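PDB 1P35: early 35 kDa protein from Autographa californica nucleopolyhedrovirus, which inhibits caspases, thereby blocking the apoptosis that viral infection triggers in the insect host cell, and also suppresses the host RNA interference response. Local coordinates for residues A[201-212]-A[288-298]. Residues are numbered along the deposited sequence; the frame is centred on the assembly and turned at random.
Sequences SVQFDGEQFEEF and LNKNVILNTIK
The last strand of the chain, 292-295, runs nearly antiparallel (167°) to the first turns of helix 206-215, and the Gln208 side-chain amide pairs with it as a neighbouring strand would, bonding both the backbone N-H and the C=O of Ile293. Gln208 OE1 takes Ile293 N at 2.7 Å on an in-plane lone pair, while NE2 gives an almost straight bond to Ile293 O (2.8 Å). The reach comes from a fully extended chain, CG anti to the backbone N (chi1 -171°). Asp205, the N-cap of the helix, fixes the rotation of this amide: OD1 accepts Gln208 N, and OD2 accepts the second N-H of NE2 from above the carboxylate plane. Ahead of the helix the backbones join in a single bridge, Val202 with Thr296; Gln203 N donates to Asn295 O (2.9 Å) and Ile297 N to Ser201 O. A water then carries the pairing on from Gln203 O to Asn295 N. Leu294 CD2 touches both Asp205 CB (3.6 Å) and Phe209 CZ (3.7 Å), and Val292 CG1 touches the edge of the Phe209 ring. One turn on, Glu211 OE1 receives Lys290 NZ in a salt bridge (3.1 Å), on the syn side but out of the carboxylate plane, and Lys290 O lies at the rim of the Phe212 ring. Strand 176-179 pairs with 292-295; from strand 276-282, Leu277 touches Val202, Phe209 and Leu294, and Leu281 touches Phe212, while Phe209 stacks on Phe268.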
loop_
_atom_site.group_PDB
_atom_site.type_symbol
_atom_site.label_atom_id
_atom_site.label_comp_id
_atom_site.label_asym_id
_atom_site.label_seq_id
_atom_site.Cartn_x
_atom_site.Cartn_y
_atom_site.Cartn_z
ATOM N N SER A 201 22.293 -8.581 10.074
ATOM C CA SER A 201 23.676 -8.988 10.256
ATOM C C SER A 201 24.302 -8.290 11.445
ATOM O O SER A 201 25.445 -7.822 11.360
ATOM C CB SER A 201 24.506 -8.715 8.999
ATOM O OG SER A 201 23.783 -9.104 7.841
ATOM N N VAL A 202 23.551 -8.233 12.549
ATOM C CA VAL A 202 24.038 -7.582 13.769
ATOM C C VAL A 202 23.987 -8.424 15.006
ATOM O O VAL A 202 23.150 -9.268 15.144
ATOM C CB VAL A 202 23.299 -6.230 14.072
ATOM C CG1 VAL A 202 23.801 -5.195 13.097
ATOM C CG2 VAL A 202 21.727 -6.389 13.942
ATOM N N GLN A 203 24.945 -8.207 15.884
ATOM C CA GLN A 203 25.013 -8.922 17.143
ATOM C C GLN A 203 24.091 -8.283 18.179
ATOM O O GLN A 203 23.852 -7.074 18.179
ATOM C CB GLN A 203 26.449 -8.899 17.678
ATOM C CG GLN A 203 27.450 -9.751 16.903
ATOM C CD GLN A 203 28.851 -9.601 17.464
ATOM O OE1 GLN A 203 29.056 -9.672 18.681
ATOM N NE2 GLN A 203 29.825 -9.398 16.582
ATOM N N PHE A 204 23.596 -9.109 19.079
ATOM C CA PHE A 204 22.729 -8.656 20.156
ATOM C C PHE A 204 23.529 -7.899 21.206
ATOM O O PHE A 204 24.670 -8.261 21.513
ATOM C CB PHE A 204 22.087 -9.868 20.821
ATOM C CG PHE A 204 21.038 -9.531 21.815
ATOM C CD1 PHE A 204 19.865 -8.879 21.411
ATOM C CD2 PHE A 204 21.186 -9.899 23.152
ATOM C CE1 PHE A 204 18.857 -8.602 22.313
ATOM C CE2 PHE A 204 20.170 -9.621 24.072
ATOM C CZ PHE A 204 19.007 -8.974 23.650
ATOM N N ASP A 205 22.940 -6.828 21.741
ATOM C CA ASP A 205 23.587 -6.084 22.820
ATOM C C ASP A 205 22.491 -5.819 23.863
ATOM O O ASP A 205 21.864 -4.744 23.909
ATOM C CB ASP A 205 24.216 -4.780 22.318
ATOM C CG ASP A 205 25.074 -4.083 23.399
ATOM O OD1 ASP A 205 24.848 -4.298 24.611
ATOM O OD2 ASP A 205 25.970 -3.299 23.030
ATOM N N GLY A 206 22.244 -6.840 24.677
ATOM C CA GLY A 206 21.214 -6.763 25.698
ATOM C C GLY A 206 21.374 -5.561 26.604
ATOM O O GLY A 206 20.438 -4.829 26.870
ATOM N N GLU A 207 22.580 -5.310 27.056
ATOM C CA GLU A 207 22.742 -4.192 27.941
ATOM C C GLU A 207 22.447 -2.816 27.307
ATOM O O GLU A 207 21.879 -1.945 27.965
ATOM C CB GLU A 207 24.173 -4.236 28.485
ATOM C CG GLU A 207 24.662 -3.033 29.258
ATOM C CD GLU A 207 26.099 -3.225 29.770
ATOM O OE1 GLU A 207 26.575 -4.388 29.842
ATOM O OE2 GLU A 207 26.747 -2.218 30.115
ATOM N N GLN A 208 22.859 -2.602 26.058
ATOM C CA GLN A 208 22.638 -1.306 25.417
ATOM C C GLN A 208 21.142 -1.139 25.193
ATOM O O GLN A 208 20.619 -0.046 25.302
ATOM C CB GLN A 208 23.367 -1.211 24.052
ATOM C CG GLN A 208 23.363 0.194 23.415
ATOM C CD GLN A 208 24.117 0.238 22.053
ATOM O OE1 GLN A 208 24.025 1.214 21.303
ATOM N NE2 GLN A 208 24.875 -0.817 21.762
ATOM N N PHE A 209 20.469 -2.244 24.887
ATOM C CA PHE A 209 19.056 -2.184 24.618
ATOM C C PHE A 209 18.280 -1.922 25.953
ATOM O O PHE A 209 17.303 -1.140 25.962
ATOM C CB PHE A 209 18.568 -3.475 23.900
ATOM C CG PHE A 209 19.189 -3.715 22.513
ATOM C CD1 PHE A 209 19.759 -2.663 21.807
ATOM C CD2 PHE A 209 19.250 -5.013 21.950
ATOM C CE1 PHE A 209 20.421 -2.868 20.534
ATOM C CE2 PHE A 209 19.910 -5.239 20.692
ATOM C CZ PHE A 209 20.488 -4.158 20.003
ATOM N N GLU A 210 18.713 -2.540 27.054
ATOM C CA GLU A 210 18.052 -2.347 28.367
ATOM C C GLU A 210 18.111 -0.899 28.751
ATOM O O GLU A 210 17.110 -0.292 29.123
ATOM C CB GLU A 210 18.703 -3.188 29.478
ATOM C CG GLU A 210 18.450 -4.679 29.302
ATOM C CD GLU A 210 19.004 -5.508 30.444
ATOM O OE1 GLU A 210 18.593 -5.261 31.608
ATOM O OE2 GLU A 210 19.837 -6.405 30.157
ATOM N N GLU A 211 19.311 -0.339 28.643
ATOM C CA GLU A 211 19.470 1.073 28.967
ATOM C C GLU A 211 18.523 1.969 28.132
ATOM O O GLU A 211 17.966 2.925 28.625
ATOM C CB GLU A 211 20.915 1.513 28.690
ATOM C CG GLU A 211 21.090 3.045 28.809
ATOM C CD GLU A 211 22.483 3.541 28.438
ATOM O OE1 GLU A 211 23.036 3.135 27.381
ATOM O OE2 GLU A 211 23.010 4.367 29.197
ATOM N N PHE A 212 18.392 1.675 26.835
ATOM C CA PHE A 212 17.556 2.527 25.987
ATOM C C PHE A 212 16.056 2.373 26.401
ATOM O O PHE A 212 15.346 3.370 26.607
ATOM C CB PHE A 212 17.790 2.157 24.481
ATOM C CG PHE A 212 17.627 3.309 23.544
ATOM C CD1 PHE A 212 16.360 3.853 23.293
ATOM C CD2 PHE A 212 18.734 3.897 22.952
ATOM C CE1 PHE A 212 16.205 4.985 22.459
ATOM C CE2 PHE A 212 18.587 5.024 22.116
ATOM C CZ PHE A 212 17.327 5.568 21.872
ATOM N N LEU A 288 17.432 10.143 27.299
ATOM C CA LEU A 288 18.584 9.602 26.568
ATOM C C LEU A 288 18.415 10.061 25.104
ATOM O O LEU A 288 17.393 9.780 24.484
ATOM C CB LEU A 288 18.579 8.040 26.548
ATOM C CG LEU A 288 19.356 7.190 27.559
ATOM C CD1 LEU A 288 19.122 5.701 27.288
ATOM C CD2 LEU A 288 20.861 7.498 27.449
ATOM N N ASN A 289 19.413 10.738 24.568
ATOM C CA ASN A 289 19.397 11.193 23.178
ATOM C C ASN A 289 20.635 10.612 22.549
ATOM O O ASN A 289 21.674 11.264 22.510
ATOM C CB ASN A 289 19.484 12.719 23.091
ATOM C CG ASN A 289 19.562 13.186 21.652
ATOM O OD1 ASN A 289 18.890 12.633 20.784
ATOM N ND2 ASN A 289 20.354 14.204 21.394
ATOM N N LYS A 290 20.567 9.370 22.098
ATOM C CA LYS A 290 21.745 8.743 21.527
ATOM C C LYS A 290 21.524 7.735 20.365
ATOM O O LYS A 290 20.404 7.269 20.123
ATOM C CB LYS A 290 22.551 8.073 22.671
ATOM C CG LYS A 290 21.781 7.074 23.491
ATOM C CD LYS A 290 22.660 6.314 24.525
ATOM C CE LYS A 290 23.629 5.312 23.905
ATOM N NZ LYS A 290 24.386 4.546 24.950
ATOM N N ASN A 291 22.603 7.425 19.631
ATOM C CA ASN A 291 22.506 6.424 18.564
ATOM C C ASN A 291 22.685 5.031 19.209
ATOM O O ASN A 291 23.095 4.902 20.347
ATOM C CB ASN A 291 23.625 6.660 17.512
ATOM C CG ASN A 291 23.520 8.038 16.869
ATOM O OD1 ASN A 291 22.406 8.503 16.593
ATOM N ND2 ASN A 291 24.662 8.679 16.600
ATOM N N VAL A 292 22.362 3.992 18.466
ATOM C CA VAL A 292 22.552 2.629 18.936
ATOM C C VAL A 292 23.740 2.203 18.081
ATOM O O VAL A 292 23.732 2.417 16.872
ATOM C CB VAL A 292 21.307 1.771 18.645
ATOM C CG1 VAL A 292 21.654 0.310 18.674
ATOM C CG2 VAL A 292 20.224 2.096 19.666
ATOM N N ILE A 293 24.775 1.657 18.697
ATOM C CA ILE A 293 25.979 1.264 17.953
ATOM C C ILE A 293 26.194 -0.225 18.191
ATOM O O ILE A 293 26.275 -0.662 19.356
ATOM C CB ILE A 293 27.175 2.198 18.415
ATOM C CG1 ILE A 293 26.754 3.667 18.128
ATOM C CG2 ILE A 293 28.477 1.883 17.647
ATOM C CD1 ILE A 293 27.784 4.786 18.369
ATOM N N LEU A 294 26.211 -1.018 17.109
ATOM C CA LEU A 294 26.385 -2.487 17.237
ATOM C C LEU A 294 27.555 -3.043 16.443
ATOM O O LEU A 294 28.133 -2.350 15.605
ATOM C CB LEU A 294 25.106 -3.202 16.756
ATOM C CG LEU A 294 23.900 -2.711 17.560
ATOM C CD1 LEU A 294 22.640 -2.965 16.800
ATOM C CD2 LEU A 294 23.921 -3.325 18.999
ATOM N N ASN A 295 27.880 -4.308 16.703
ATOM C CA ASN A 295 28.917 -5.028 15.962
ATOM C C ASN A 295 28.179 -5.840 14.898
ATOM O O ASN A 295 27.090 -6.374 15.154
ATOM C CB ASN A 295 29.707 -5.991 16.873
ATOM C CG ASN A 295 30.596 -5.259 17.873
ATOM O OD1 ASN A 295 31.389 -4.405 17.491
ATOM N ND2 ASN A 295 30.468 -5.595 19.149
ATOM N N THR A 296 28.753 -5.885 13.696
ATOM C CA THR A 296 28.177 -6.637 12.589
ATOM C C THR A 296 28.634 -8.090 12.763
ATOM O O THR A 296 29.482 -8.383 13.603
ATOM C CB THR A 296 28.697 -6.090 11.230
ATOM O OG1 THR A 296 30.126 -6.096 11.205
ATOM C CG2 THR A 296 28.292 -4.667 11.060
ATOM N N ILE A 297 28.058 -9.000 11.992
ATOM C CA ILE A 297 28.478 -10.398 12.037
ATOM C C ILE A 297 29.844 -10.440 11.297
ATOM O O ILE A 297 30.009 -9.765 10.270
ATOM C CB ILE A 297 27.446 -11.293 11.321
ATOM C CG1 ILE A 297 26.078 -11.149 11.994
ATOM C CG2 ILE A 297 27.895 -12.746 11.362
ATOM C CD1 ILE A 297 26.073 -11.438 13.488
ATOM N N LYS A 298 30.812 -11.223 11.799
ATOM C CA LYS A 298 32.169 -11.268 11.200
ATOM C C LYS A 298 32.499 -12.052 9.892
ATOM O O LYS A 298 33.161 -11.503 8.993
ATOM C CB LYS A 298 33.207 -11.701 12.261
ATOM C CG LYS A 298 33.385 -10.796 13.498
ATOM C CD LYS A 298 32.219 -10.928 14.492
ATOM C CE LYS A 298 32.480 -10.160 15.796
ATOM N NZ LYS A 298 32.621 -8.677 15.619
HETATM O O HOH W 1 26.460 -5.625 18.660
#